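Local coordinates for transcriptional regulator, TetR family (Vibrio parahaemolyticus, PDB 3HE0), which probably acts as a TetR-family transcriptional regulator, binding cis-regulatory DNA through a predicted helix-turn-helix motif, at residues V74-Y88 with M130-E144. Sequence-based numbering, arbitrary orientation.
Unlike the reference sequence in segment 74-88: Arg87 (reference Cys).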
loop_
_atom_site.group_PDB
_atom_site.type_symbol
_atom_site.label_atom_id
_atom_site.label_comp_id
_atom_site.label_asym_id
_atom_site.label_seq_id
_atom_site.Cartn_x
_atom_site.Cartn_y
_atom_site.Cartn_z
ATOM N N VAL A 74 15.689 -5.061 -0.693
ATOM C CA VAL A 74 15.027 -5.820 -1.734
ATOM C C VAL A 74 16.025 -6.628 -2.560
ATOM O O VAL A 74 15.754 -7.751 -2.948
ATOM C CB VAL A 74 14.255 -4.908 -2.671
ATOM C CG1 VAL A 74 13.763 -5.706 -3.903
ATOM C CG2 VAL A 74 13.094 -4.267 -1.921
ATOM N N GLN A 75 17.187 -6.058 -2.817
ATOM C CA GLN A 75 18.145 -6.699 -3.705
ATOM C C GLN A 75 19.227 -7.508 -2.996
ATOM O O GLN A 75 20.134 -8.017 -3.653
ATOM C CB GLN A 75 18.701 -5.644 -4.658
ATOM C CG GLN A 75 17.559 -5.116 -5.579
ATOM C CD GLN A 75 17.893 -3.801 -6.280
ATOM O OE1 GLN A 75 17.832 -3.696 -7.512
ATOM N NE2 GLN A 75 18.255 -2.803 -5.497
ATOM N N ALA A 76 19.099 -7.688 -1.678
ATOM C CA ALA A 76 20.142 -8.331 -0.890
ATOM C C ALA A 76 20.251 -9.800 -1.272
ATOM O O ALA A 76 19.246 -10.495 -1.389
ATOM C CB ALA A 76 19.865 -8.173 0.621
ATOM N N GLY A 77 21.472 -10.252 -1.508
ATOM C CA GLY A 77 21.726 -11.623 -1.880
ATOM C C GLY A 77 21.446 -11.965 -3.325
ATOM O O GLY A 77 21.596 -13.112 -3.723
ATOM N N VAL A 78 21.015 -11.003 -4.131
ATOM C CA VAL A 78 20.782 -11.309 -5.535
ATOM C C VAL A 78 22.099 -11.222 -6.283
ATOM O O VAL A 78 22.837 -10.266 -6.109
ATOM C CB VAL A 78 19.796 -10.336 -6.174
ATOM C CG1 VAL A 78 19.620 -10.651 -7.643
ATOM C CG2 VAL A 78 18.482 -10.393 -5.445
ATOM N N ASN A 79 22.411 -12.206 -7.111
ATOM C CA ASN A 79 23.386 -11.943 -8.162
ATOM C C ASN A 79 22.866 -12.373 -9.507
ATOM O O ASN A 79 22.092 -13.344 -9.629
ATOM C CB ASN A 79 24.780 -12.510 -7.854
ATOM C CG ASN A 79 24.866 -13.993 -8.031
ATOM O OD1 ASN A 79 24.523 -14.528 -9.080
ATOM N ND2 ASN A 79 25.378 -14.676 -7.011
ATOM N N ASP A 80 23.297 -11.638 -10.526
ATOM C CA ASP A 80 22.744 -11.798 -11.861
ATOM C C ASP A 80 23.179 -13.105 -12.510
ATOM O O ASP A 80 22.664 -13.445 -13.569
ATOM C CB ASP A 80 23.076 -10.580 -12.730
ATOM C CG ASP A 80 22.595 -9.260 -12.097
ATOM O OD1 ASP A 80 21.785 -9.287 -11.133
ATOM O OD2 ASP A 80 23.038 -8.189 -12.560
ATOM N N ASP A 81 24.098 -13.839 -11.869
ATOM C CA ASP A 81 24.405 -15.220 -12.260
ATOM C C ASP A 81 23.294 -16.225 -11.968
ATOM O O ASP A 81 23.152 -17.200 -12.702
ATOM C CB ASP A 81 25.679 -15.706 -11.576
ATOM C CG ASP A 81 26.907 -14.942 -12.023
ATOM O OD1 ASP A 81 26.758 -13.789 -12.500
ATOM O OD2 ASP A 81 28.019 -15.501 -11.897
HETATM N N MSE A 82 22.518 -16.008 -10.903
HETATM C CA MSE A 82 21.408 -16.914 -10.551
HETATM C C MSE A 82 20.444 -17.047 -11.738
HETATM O O MSE A 82 20.372 -16.151 -12.589
HETATM C CB MSE A 82 20.611 -16.386 -9.335
HETATM C CG MSE A 82 21.349 -16.293 -7.970
HETATM SE SE MSE A 82 20.240 -15.477 -6.470
HETATM C CE MSE A 82 21.587 -15.562 -5.025
ATOM N N PRO A 83 19.691 -18.160 -11.803
ATOM C CA PRO A 83 18.577 -18.229 -12.744
ATOM C C PRO A 83 17.480 -17.205 -12.416
ATOM O O PRO A 83 17.401 -16.718 -11.285
ATOM C CB PRO A 83 18.057 -19.663 -12.578
ATOM C CG PRO A 83 19.205 -20.407 -12.056
ATOM C CD PRO A 83 19.936 -19.458 -11.163
ATOM N N LEU A 84 16.661 -16.883 -13.418
ATOM C CA LEU A 84 15.658 -15.825 -13.299
ATOM C C LEU A 84 14.783 -16.066 -12.090
ATOM O O LEU A 84 14.665 -15.208 -11.227
ATOM C CB LEU A 84 14.757 -15.765 -14.544
ATOM C CG LEU A 84 15.170 -14.896 -15.732
ATOM C CD1 LEU A 84 13.994 -14.821 -16.641
ATOM C CD2 LEU A 84 15.612 -13.514 -15.332
ATOM N N LYS A 85 14.194 -17.260 -12.031
ATOM C CA LYS A 85 13.195 -17.562 -11.005
ATOM C C LYS A 85 13.751 -17.494 -9.588
ATOM O O LYS A 85 13.023 -17.180 -8.652
ATOM C CB LYS A 85 12.518 -18.902 -11.250
ATOM C CG LYS A 85 11.241 -19.120 -10.424
ATOM C CD LYS A 85 10.397 -20.238 -11.040
ATOM C CE LYS A 85 9.219 -20.661 -10.200
ATOM N NZ LYS A 85 8.394 -21.600 -10.996
ATOM N N GLU A 86 15.041 -17.740 -9.439
ATOM C CA GLU A 86 15.664 -17.728 -8.139
ATOM C C GLU A 86 15.941 -16.313 -7.726
ATOM O O GLU A 86 15.805 -15.968 -6.550
ATOM C CB GLU A 86 16.971 -18.549 -8.156
ATOM C CG GLU A 86 17.713 -18.555 -6.822
ATOM C CD GLU A 86 16.770 -18.818 -5.613
ATOM O OE1 GLU A 86 15.863 -19.699 -5.687
ATOM O OE2 GLU A 86 16.930 -18.109 -4.587
ATOM N N ARG A 87 16.382 -15.492 -8.674
ATOM C CA ARG A 87 16.479 -14.061 -8.386
ATOM C C ARG A 87 15.094 -13.523 -7.979
ATOM O O ARG A 87 14.978 -12.767 -7.029
ATOM C CB ARG A 87 17.012 -13.282 -9.587
ATOM C CG ARG A 87 18.470 -13.543 -9.885
ATOM C CD ARG A 87 18.956 -12.639 -10.981
ATOM N NE ARG A 87 18.936 -13.330 -12.254
ATOM C CZ ARG A 87 18.855 -12.739 -13.446
ATOM N NH1 ARG A 87 18.856 -13.485 -14.537
ATOM N NH2 ARG A 87 18.759 -11.423 -13.569
ATOM N N TYR A 88 14.064 -13.932 -8.699
ATOM C CA TYR A 88 12.704 -13.499 -8.382
ATOM C C TYR A 88 12.334 -13.908 -6.951
ATOM O O TYR A 88 11.898 -13.076 -6.153
ATOM C CB TYR A 88 11.704 -14.050 -9.399
ATOM C CG TYR A 88 10.277 -13.680 -9.076
ATOM C CD1 TYR A 88 9.756 -12.459 -9.454
ATOM C CD2 TYR A 88 9.461 -14.533 -8.359
ATOM C CE1 TYR A 88 8.435 -12.106 -9.129
ATOM C CE2 TYR A 88 8.131 -14.190 -8.047
ATOM C CZ TYR A 88 7.641 -12.980 -8.433
ATOM O OH TYR A 88 6.350 -12.634 -8.123
HETATM N N MSE A 130 17.528 3.340 -8.286
HETATM C CA MSE A 130 18.032 2.473 -7.212
HETATM C C MSE A 130 17.679 0.980 -7.346
HETATM O O MSE A 130 18.275 0.157 -6.676
HETATM C CB MSE A 130 17.523 2.980 -5.866
HETATM C CG MSE A 130 17.858 4.421 -5.570
HETATM SE SE MSE A 130 16.946 5.140 -3.993
HETATM C CE MSE A 130 17.490 7.024 -4.137
ATOM N N PHE A 131 16.718 0.625 -8.192
ATOM C CA PHE A 131 16.272 -0.776 -8.324
ATOM C C PHE A 131 16.824 -1.440 -9.589
ATOM O O PHE A 131 16.101 -2.109 -10.323
ATOM C CB PHE A 131 14.733 -0.838 -8.280
ATOM C CG PHE A 131 14.174 -0.471 -6.945
ATOM C CD1 PHE A 131 14.043 -1.421 -5.951
ATOM C CD2 PHE A 131 13.849 0.841 -6.651
ATOM C CE1 PHE A 131 13.573 -1.076 -4.676
ATOM C CE2 PHE A 131 13.375 1.199 -5.370
ATOM C CZ PHE A 131 13.234 0.225 -4.393
ATOM N N ALA A 132 18.124 -1.250 -9.835
ATOM C CA ALA A 132 18.738 -1.683 -11.088
ATOM C C ALA A 132 18.652 -3.194 -11.307
ATOM O O ALA A 132 18.434 -3.645 -12.437
ATOM C CB ALA A 132 20.221 -1.184 -11.182
ATOM N N GLN A 133 18.803 -3.981 -10.238
ATOM C CA GLN A 133 18.664 -5.432 -10.368
ATOM C C GLN A 133 17.210 -5.874 -10.602
ATOM O O GLN A 133 16.989 -6.904 -11.220
ATOM C CB GLN A 133 19.300 -6.176 -9.187
ATOM C CG GLN A 133 20.838 -6.186 -9.215
ATOM C CD GLN A 133 21.413 -7.151 -8.195
ATOM O OE1 GLN A 133 21.130 -7.048 -6.998
ATOM N NE2 GLN A 133 22.212 -8.104 -8.661
ATOM N N VAL A 134 16.215 -5.093 -10.184
ATOM C CA VAL A 134 14.805 -5.484 -10.473
ATOM C C VAL A 134 14.566 -5.308 -11.976
ATOM O O VAL A 134 13.976 -6.161 -12.655
ATOM C CB VAL A 134 13.777 -4.653 -9.668
ATOM C CG1 VAL A 134 12.336 -5.034 -10.043
ATOM C CG2 VAL A 134 14.011 -4.846 -8.185
ATOM N N ASP A 135 15.065 -4.200 -12.508
ATOM C CA ASP A 135 14.933 -3.960 -13.940
ATOM C C ASP A 135 15.660 -4.989 -14.754
ATOM O O ASP A 135 15.171 -5.401 -15.809
ATOM C CB ASP A 135 15.426 -2.578 -14.303
ATOM C CG ASP A 135 14.429 -1.517 -13.945
ATOM O OD1 ASP A 135 13.209 -1.643 -14.276
ATOM O OD2 ASP A 135 14.881 -0.553 -13.318
ATOM N N ARG A 136 16.821 -5.413 -14.273
ATOM C CA ARG A 136 17.624 -6.367 -15.035
ATOM C C ARG A 136 16.919 -7.717 -15.098
ATOM O O ARG A 136 16.858 -8.336 -16.176
ATOM C CB ARG A 136 19.028 -6.513 -14.463
ATOM C CG ARG A 136 20.030 -6.989 -15.495
ATOM C CD ARG A 136 21.382 -7.204 -14.843
ATOM N NE ARG A 136 22.514 -7.177 -15.779
ATOM C CZ ARG A 136 23.028 -6.077 -16.351
ATOM N NH1 ARG A 136 24.079 -6.183 -17.176
ATOM N NH2 ARG A 136 22.498 -4.870 -16.118
ATOM N N LEU A 137 16.340 -8.140 -13.968
ATOM C CA LEU A 137 15.464 -9.312 -13.937
ATOM C C LEU A 137 14.360 -9.221 -15.011
ATOM O O LEU A 137 14.207 -10.112 -15.853
ATOM C CB LEU A 137 14.828 -9.483 -12.548
ATOM C CG LEU A 137 13.731 -10.550 -12.450
ATOM C CD1 LEU A 137 14.275 -11.978 -12.558
ATOM C CD2 LEU A 137 12.963 -10.431 -11.181
ATOM N N PHE A 138 13.576 -8.159 -14.969
ATOM C CA PHE A 138 12.412 -8.062 -15.869
ATOM C C PHE A 138 12.887 -7.921 -17.344
ATOM O O PHE A 138 12.328 -8.557 -18.255
ATOM C CB PHE A 138 11.513 -6.891 -15.474
ATOM C CG PHE A 138 10.730 -7.095 -14.191
ATOM C CD1 PHE A 138 10.071 -8.297 -13.911
ATOM C CD2 PHE A 138 10.626 -6.069 -13.261
ATOM C CE1 PHE A 138 9.364 -8.467 -12.724
ATOM C CE2 PHE A 138 9.884 -6.236 -12.070
ATOM C CZ PHE A 138 9.264 -7.425 -11.811
ATOM N N ASN A 139 13.938 -7.131 -17.577
ATOM C CA ASN A 139 14.476 -6.985 -18.937
ATOM C C ASN A 139 14.988 -8.293 -19.462
ATOM O O ASN A 139 14.687 -8.668 -20.597
ATOM C CB ASN A 139 15.584 -5.934 -19.021
ATOM C CG ASN A 139 15.068 -4.531 -18.795
ATOM O OD1 ASN A 139 13.888 -4.236 -19.027
ATOM N ND2 ASN A 139 15.945 -3.659 -18.349
ATOM N N GLN A 140 15.721 -9.015 -18.630
ATOM C CA GLN A 140 16.288 -10.270 -19.054
ATOM C C GLN A 140 15.201 -11.292 -19.336
ATOM O O GLN A 140 15.216 -11.979 -20.373
ATOM C CB GLN A 140 17.248 -10.787 -17.999
ATOM C CG GLN A 140 18.004 -11.975 -18.465
ATOM C CD GLN A 140 19.100 -12.382 -17.516
ATOM O OE1 GLN A 140 19.524 -11.599 -16.653
ATOM N NE2 GLN A 140 19.565 -13.625 -17.659
ATOM N N GLY A 141 14.236 -11.357 -18.434
ATOM C CA GLY A 141 13.087 -12.205 -18.623
ATOM C C GLY A 141 12.346 -11.939 -19.905
ATOM O O GLY A 141 11.926 -12.883 -20.566
ATOM N N LYS A 142 12.152 -10.665 -20.244
ATOM C CA LYS A 142 11.443 -10.307 -21.477
ATOM C C LYS A 142 12.311 -10.665 -22.669
ATOM O O LYS A 142 11.813 -11.221 -23.635
ATOM C CB LYS A 142 11.040 -8.819 -21.515
ATOM C CG LYS A 142 9.827 -8.471 -20.637
ATOM C CD LYS A 142 9.424 -7.002 -20.760
ATOM C CE LYS A 142 10.290 -6.064 -19.946
ATOM N NZ LYS A 142 9.824 -4.642 -20.037
ATOM N N GLU A 143 13.607 -10.376 -22.584
ATOM C CA GLU A 143 14.524 -10.692 -23.662
ATOM C C GLU A 143 14.500 -12.191 -23.934
ATOM O O GLU A 143 14.547 -12.624 -25.089
ATOM C CB GLU A 143 15.939 -10.196 -23.324
ATOM C CG GLU A 143 16.022 -8.640 -23.337
ATOM C CD GLU A 143 17.208 -8.022 -22.565
ATOM O OE1 GLU A 143 18.146 -8.758 -22.188
ATOM O OE2 GLU A 143 17.200 -6.781 -22.355
ATOM N N GLU A 144 14.375 -12.980 -22.869
ATOM C CA GLU A 144 14.377 -14.444 -22.984
ATOM C C GLU A 144 13.032 -15.038 -23.359
ATOM O O GLU A 144 12.904 -16.249 -23.449
ATOM C CB GLU A 144 14.871 -15.079 -21.675
ATOM C CG GLU A 144 16.374 -14.920 -21.479
ATOM C CD GLU A 144 16.856 -15.286 -20.075
ATOM O OE1 GLU A 144 16.085 -15.850 -19.279
ATOM O OE2 GLU A 144 18.040 -15.014 -19.766
#
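Gln75 and Gln133 meet where, in the all-helical TetR-family fold, the loop between helices 55-74 and 84-97 lies along helix 132-143; the short segment 84-88 runs roughly antiparallel to that helix, at 150°. From CB outward, Gln75 runs along Gln133: CB lies 3.7 Å from Gln133 OE1, and CG passes Gln133 CB. With CG beside its own backbone N (chi1 -65°) and the chain extended beyond, the amide reaches the first turn of helix 132-143. There OE1 accepts weak bonds from the backbone N of Gln133, at 2.9 Å, and of Val134, while NE2 bonds Met130 O in the carbonyl plane and also Ala71 O of helix 55-74, so both ends of the amide are gripped. The Gln133 amide turns to the loop: its NE2 comes from above the Asp80 carboxylate plane to OD1, at 2.8 Å, and weakly bonds Val78 O. Asp80 OD2 makes a salt bridge to Arg136 NE through charge alone, the oxygen lying well out of the guanidinium plane. Further along, both terminal nitrogens of Arg87 share Gln140 OE1 in weak bonds, and Gln140 NE2 donates a hydrogen bond to Glu144 OE2. Leu84 packs tightly against the same helix, CD2 3.4 Å from Leu137 CD1 and CD1 3.4 Å from Gly141 CA.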